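Local structure of DUF1116 domain-containing protein (Enterococcus faecalis, 3CLQ) at residues L131-L135 and R151-M155; G64-A69 and L139-N144. The protein is of unknown function but belongs to the AllG family, named for a subunit of oxamate carbamoyltransferase, so a related role is possible though unproven. All coordinates share one frame; numbering follows the deposited sequence.

Contact 1: L131-L135 and R151-M155; sequences LSEQL and RLIWM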
loop_
_atom_site.group_PDB
_atom_site.type_symbol
_atom_site.label_atom_id
_atom_site.label_comp_id
_atom_site.label_asym_id
_atom_site.label_seq_id
_atom_site.Cartn_x
_atom_site.Cartn_y
_atom_site.Cartn_z
ATOM N N LEU B 131 -9.136 15.001 -12.973
ATOM C CA LEU B 131 -8.081 14.755 -12.022
ATOM C C LEU B 131 -8.412 15.347 -10.666
ATOM O O LEU B 131 -9.182 16.292 -10.551
ATOM C CB LEU B 131 -6.780 15.364 -12.521
ATOM C CG LEU B 131 -6.069 14.622 -13.648
ATOM C CD1 LEU B 131 -6.984 14.494 -14.862
ATOM C CD2 LEU B 131 -4.808 15.371 -14.013
ATOM N N SER B 132 -7.812 14.776 -9.635
ATOM C CA SER B 132 -7.816 15.389 -8.329
ATOM C C SER B 132 -6.995 16.673 -8.362
ATOM O O SER B 132 -5.804 16.661 -8.677
ATOM C CB SER B 132 -7.224 14.419 -7.303
ATOM O OG SER B 132 -6.766 15.098 -6.146
ATOM N N GLU B 133 -7.636 17.790 -8.064
ATOM C CA GLU B 133 -6.901 18.944 -7.570
ATOM C C GLU B 133 -6.511 18.360 -6.241
ATOM O O GLU B 133 -7.068 17.326 -5.869
ATOM C CB GLU B 133 -7.869 20.087 -7.414
ATOM C CG GLU B 133 -8.834 20.154 -8.577
ATOM C CD GLU B 133 -10.076 20.962 -8.265
ATOM O OE1 GLU B 133 -11.142 20.329 -8.070
ATOM O OE2 GLU B 133 -9.986 22.221 -8.215
ATOM N N GLN B 134 -5.551 18.886 -5.505
ATOM C CA GLN B 134 -5.131 17.993 -4.403
ATOM C C GLN B 134 -5.376 18.523 -3.002
ATOM O O GLN B 134 -5.150 17.820 -2.023
ATOM C CB GLN B 134 -3.689 17.493 -4.588
ATOM C CG GLN B 134 -3.532 16.363 -5.611
ATOM C CD GLN B 134 -3.468 14.960 -4.968
ATOM O OE1 GLN B 134 -2.414 14.513 -4.492
ATOM N NE2 GLN B 134 -4.603 14.270 -4.954
ATOM N N LEU B 135 -5.847 19.759 -2.904
ATOM C CA LEU B 135 -5.994 20.394 -1.599
ATOM C C LEU B 135 -7.393 20.187 -0.981
ATOM O O LEU B 135 -8.221 19.437 -1.524
ATOM C CB LEU B 135 -5.619 21.892 -1.681
ATOM C CG LEU B 135 -4.159 22.302 -1.378
ATOM C CD1 LEU B 135 -3.880 22.421 0.148
ATOM C CD2 LEU B 135 -3.119 21.387 -2.063
ATOM N N ARG B 151 -4.722 27.213 -9.686
ATOM C CA ARG B 151 -4.369 25.798 -9.695
ATOM C C ARG B 151 -4.988 25.032 -10.864
ATOM O O ARG B 151 -4.345 24.161 -11.454
ATOM C CB ARG B 151 -4.770 25.118 -8.404
ATOM C CG ARG B 151 -4.424 23.618 -8.382
ATOM C CD ARG B 151 -4.672 23.100 -7.006
ATOM N NE ARG B 151 -4.513 24.223 -6.093
ATOM C CZ ARG B 151 -3.708 24.242 -5.037
ATOM N NH1 ARG B 151 -2.987 23.167 -4.704
ATOM N NH2 ARG B 151 -3.651 25.339 -4.293
ATOM N N LEU B 152 -6.239 25.340 -11.184
ATOM C CA LEU B 152 -6.879 24.773 -12.358
ATOM C C LEU B 152 -6.099 25.063 -13.650
ATOM O O LEU B 152 -6.024 24.211 -14.543
ATOM C CB LEU B 152 -8.299 25.315 -12.500
ATOM C CG LEU B 152 -9.418 24.524 -11.839
ATOM C CD1 LEU B 152 -10.419 24.174 -12.916
ATOM C CD2 LEU B 152 -8.918 23.239 -11.203
ATOM N N ILE B 153 -5.548 26.272 -13.755
ATOM C CA ILE B 153 -4.767 26.674 -14.930
ATOM C C ILE B 153 -3.400 25.994 -14.956
ATOM O O ILE B 153 -2.919 25.571 -16.009
ATOM C CB ILE B 153 -4.597 28.206 -14.993
ATOM C CG1 ILE B 153 -5.943 28.858 -15.287
ATOM C CG2 ILE B 153 -3.579 28.610 -16.057
ATOM C CD1 ILE B 153 -6.000 30.294 -14.897
ATOM N N TRP B 154 -2.792 25.887 -13.781
ATOM C CA TRP B 154 -1.552 25.157 -13.610
ATOM C C TRP B 154 -1.737 23.712 -14.058
ATOM O O TRP B 154 -0.908 23.154 -14.772
ATOM C CB TRP B 154 -1.129 25.211 -12.149
ATOM C CG TRP B 154 0.147 24.485 -11.860
ATOM C CD1 TRP B 154 1.412 24.988 -11.936
ATOM C CD2 TRP B 154 0.282 23.124 -11.427
ATOM N NE1 TRP B 154 2.326 24.023 -11.589
ATOM C CE2 TRP B 154 1.657 22.870 -11.271
ATOM C CE3 TRP B 154 -0.625 22.094 -11.166
ATOM C CZ2 TRP B 154 2.145 21.629 -10.867
ATOM C CZ3 TRP B 154 -0.133 20.862 -10.761
ATOM C CH2 TRP B 154 1.233 20.644 -10.618
HETATM N N MSE B 155 -2.842 23.110 -13.658
HETATM C CA MSE B 155 -3.124 21.736 -14.058
HETATM C C MSE B 155 -3.388 21.559 -15.549
HETATM O O MSE B 155 -3.214 20.470 -16.085
HETATM C CB MSE B 155 -4.302 21.197 -13.276
HETATM C CG MSE B 155 -4.031 21.094 -11.806
HETATM SE SE MSE B 155 -5.657 20.505 -10.949
HETATM C CE MSE B 155 -5.551 18.572 -11.259
#
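M155 CE, the end of a selenomethionine, packs on L131 CB at 3.7 Å, joining residues 151-155 of helix 146-168 to the loop 131-135. M155 buries more surface here than any other residue of the contact. Its chain bends at the last torsion (chi3 82°), bringing CE back over the loop. CE also comes to 3.2 Å from S132 O, a carbonyl it touches without bonding. The side chain of E133 crosses that of M155 at about a right angle, with E133 CG 4.0 Å from M155 SE.

The carboxylate oxygen E133 OE2 lies against a methyl group of L152, 3.3 Å from its CD2, while the carboxylate turns to the backbone further along the loop: OE2 accepts from L139 N, and OE1, weakly, from R140 N. R151 does not pair with it, its NE being 6.2 Å from E133 OE2.

At the exposed end, L135 CB lies over one face of the R151 guanidinium. The two side chains cross at about a right angle, and L135 CD2 approaches R151 NH1 to 3.2 Å.

With no hydrogen bond or salt bridge between the segments, cohesion rests on van der Waals contact, and the buried carboxylate takes one hydrogen bond, and a weak second, from backbone amides of the loop.

Contact 2: G64-A69 and L139-N144; sequences GAVQGA and LRFGAN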
loop_
_atom_site.group_PDB
_atom_site.type_symbol
_atom_site.label_atom_id
_atom_site.label_comp_id
_atom_site.label_asym_id
_atom_site.label_seq_id
_atom_site.Cartn_x
_atom_site.Cartn_y
_atom_site.Cartn_z
ATOM N N GLY B 64 -21.392 26.923 -6.949
ATOM C CA GLY B 64 -20.054 27.469 -6.832
ATOM C C GLY B 64 -19.109 26.792 -7.807
ATOM O O GLY B 64 -18.177 27.405 -8.320
ATOM N N ALA B 65 -19.348 25.516 -8.069
ATOM C CA ALA B 65 -18.510 24.767 -8.993
ATOM C C ALA B 65 -18.682 25.264 -10.427
ATOM O O ALA B 65 -17.713 25.637 -11.068
ATOM C CB ALA B 65 -18.806 23.305 -8.902
ATOM N N VAL B 66 -19.902 25.298 -10.943
ATOM C CA VAL B 66 -20.045 25.788 -12.311
ATOM C C VAL B 66 -19.468 27.201 -12.460
ATOM O O VAL B 66 -19.031 27.591 -13.540
ATOM C CB VAL B 66 -21.508 25.758 -12.826
ATOM C CG1 VAL B 66 -22.160 24.411 -12.495
ATOM C CG2 VAL B 66 -22.280 26.885 -12.239
ATOM N N GLN B 67 -19.452 27.956 -11.371
ATOM C CA GLN B 67 -19.000 29.343 -11.425
ATOM C C GLN B 67 -17.495 29.453 -11.539
ATOM O O GLN B 67 -16.979 30.251 -12.329
ATOM C CB GLN B 67 -19.486 30.116 -10.197
ATOM C CG GLN B 67 -20.896 30.674 -10.365
ATOM C CD GLN B 67 -21.548 30.971 -9.038
ATOM O OE1 GLN B 67 -20.873 31.313 -8.062
ATOM N NE2 GLN B 67 -22.870 30.830 -8.988
ATOM N N GLY B 68 -16.798 28.649 -10.737
ATOM C CA GLY B 68 -15.349 28.640 -10.752
ATOM C C GLY B 68 -14.959 28.161 -12.127
ATOM O O GLY B 68 -14.074 28.718 -12.769
ATOM N N ALA B 69 -15.667 27.138 -12.588
ATOM C CA ALA B 69 -15.376 26.518 -13.866
ATOM C C ALA B 69 -15.493 27.550 -14.962
ATOM O O ALA B 69 -14.577 27.715 -15.778
ATOM C CB ALA B 69 -16.338 25.375 -14.128
ATOM N N LEU B 139 -12.187 23.028 -6.016
ATOM C CA LEU B 139 -13.379 23.228 -6.825
ATOM C C LEU B 139 -14.468 22.177 -6.642
ATOM O O LEU B 139 -15.657 22.507 -6.595
ATOM C CB LEU B 139 -13.019 23.278 -8.304
ATOM C CG LEU B 139 -14.268 23.468 -9.171
ATOM C CD1 LEU B 139 -14.566 24.949 -9.350
ATOM C CD2 LEU B 139 -14.140 22.763 -10.534
ATOM N N ARG B 140 -14.085 20.915 -6.553
ATOM C CA ARG B 140 -15.092 19.862 -6.439
ATOM C C ARG B 140 -15.988 20.008 -5.188
ATOM O O ARG B 140 -17.031 19.342 -5.084
ATOM C CB ARG B 140 -14.468 18.466 -6.527
ATOM C CG ARG B 140 -13.813 17.993 -5.262
ATOM C CD ARG B 140 -13.055 16.701 -5.523
ATOM N NE ARG B 140 -11.797 16.663 -4.781
ATOM C CZ ARG B 140 -11.602 15.941 -3.685
ATOM N NH1 ARG B 140 -12.569 15.167 -3.196
ATOM N NH2 ARG B 140 -10.433 15.979 -3.075
ATOM N N PHE B 141 -15.592 20.889 -4.268
ATOM C CA PHE B 141 -16.380 21.181 -3.068
ATOM C C PHE B 141 -16.959 22.580 -3.172
ATOM O O PHE B 141 -17.515 23.100 -2.210
ATOM C CB PHE B 141 -15.533 21.093 -1.793
ATOM C CG PHE B 141 -15.179 19.698 -1.387
ATOM C CD1 PHE B 141 -16.167 18.803 -1.001
ATOM C CD2 PHE B 141 -13.853 19.280 -1.382
ATOM C CE1 PHE B 141 -15.844 17.502 -0.616
ATOM C CE2 PHE B 141 -13.514 17.985 -0.995
ATOM C CZ PHE B 141 -14.513 17.092 -0.609
ATOM N N GLY B 142 -16.794 23.198 -4.335
ATOM C CA GLY B 142 -17.497 24.435 -4.638
ATOM C C GLY B 142 -16.696 25.704 -4.437
ATOM O O GLY B 142 -17.208 26.796 -4.702
ATOM N N ALA B 143 -15.441 25.564 -3.985
ATOM C CA ALA B 143 -14.570 26.718 -3.719
ATOM C C ALA B 143 -14.103 27.390 -5.013
ATOM O O ALA B 143 -13.790 26.708 -5.984
ATOM C CB ALA B 143 -13.385 26.294 -2.887
ATOM N N ASN B 144 -14.058 28.720 -5.034
ATOM C CA ASN B 144 -13.647 29.443 -6.256
ATOM C C ASN B 144 -12.937 30.777 -6.051
ATOM O O ASN B 144 -13.297 31.763 -6.663
ATOM C CB ASN B 144 -14.812 29.598 -7.250
ATOM C CG ASN B 144 -16.137 29.880 -6.561
ATOM O OD1 ASN B 144 -16.245 30.780 -5.739
ATOM N ND2 ASN B 144 -17.151 29.112 -6.906
#
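G64 and G68, one turn apart in a GxxxG pattern on helix 60-73, give N144 and G142 close access to the helix backbone. The partner segment starts as a short 3-10 turn, in which G142 N bonds to L139 O. It then reverses at G142, whose positive phi (99°) is easily adopted by glycine, and the carbonyl of G142 comes down on G64, with O 3.6 Å from G64 CA.

The side chain of N144 points at the helix. Its CB rests on bare backbone, 3.7 Å from G68 CA. One bond further, CG stands 3.7 Å from G64 O. The amide nitrogen ND2 then reaches G64 O as a hydrogen-bond donor, but the modelled separation of ND2 and G64 O, 2.4 Å, is implausibly short and the bond is bent (129°), so its exact geometry is doubtful. ND2 also lies 4.2 Å from Q67 CB, while the polar end of Q67 leads off to bond Y55 OH through NE2. G64 O already accepts from G68 N within the helix, and weakly from Q67 N, so N144 would be a further donor to a carbonyl in use.

Alongside, L139 holds CG anti to its own nitrogen (chi1 179°), which extends the leucine to the same helix turn, where its CD1 lies 4.0 Å from G68 CA and 3.7 Å from A65 O.

Both contacts are largely buried, their centres 12 Å apart, and both use the loop between strand 126-130 and helix 146-168. Contact 1 lays the start of this loop on helix 146-168, whereas contact 2 sets its later part against helix 60-73. The two helices also meet directly, since L152 and I153 touch F72. The E133 carboxylate of contact 1 reaches the backbone of the contact 2 segment 139-144. Chemistry differs with place: contact 1 relies on long side chains and runs out to an exposed leucine at one end, while contact 2, with no exposed residue taking part, brings backbones together at glycines and adds one amide-to-carbonyl hydrogen bond, modelled too short to be read closely.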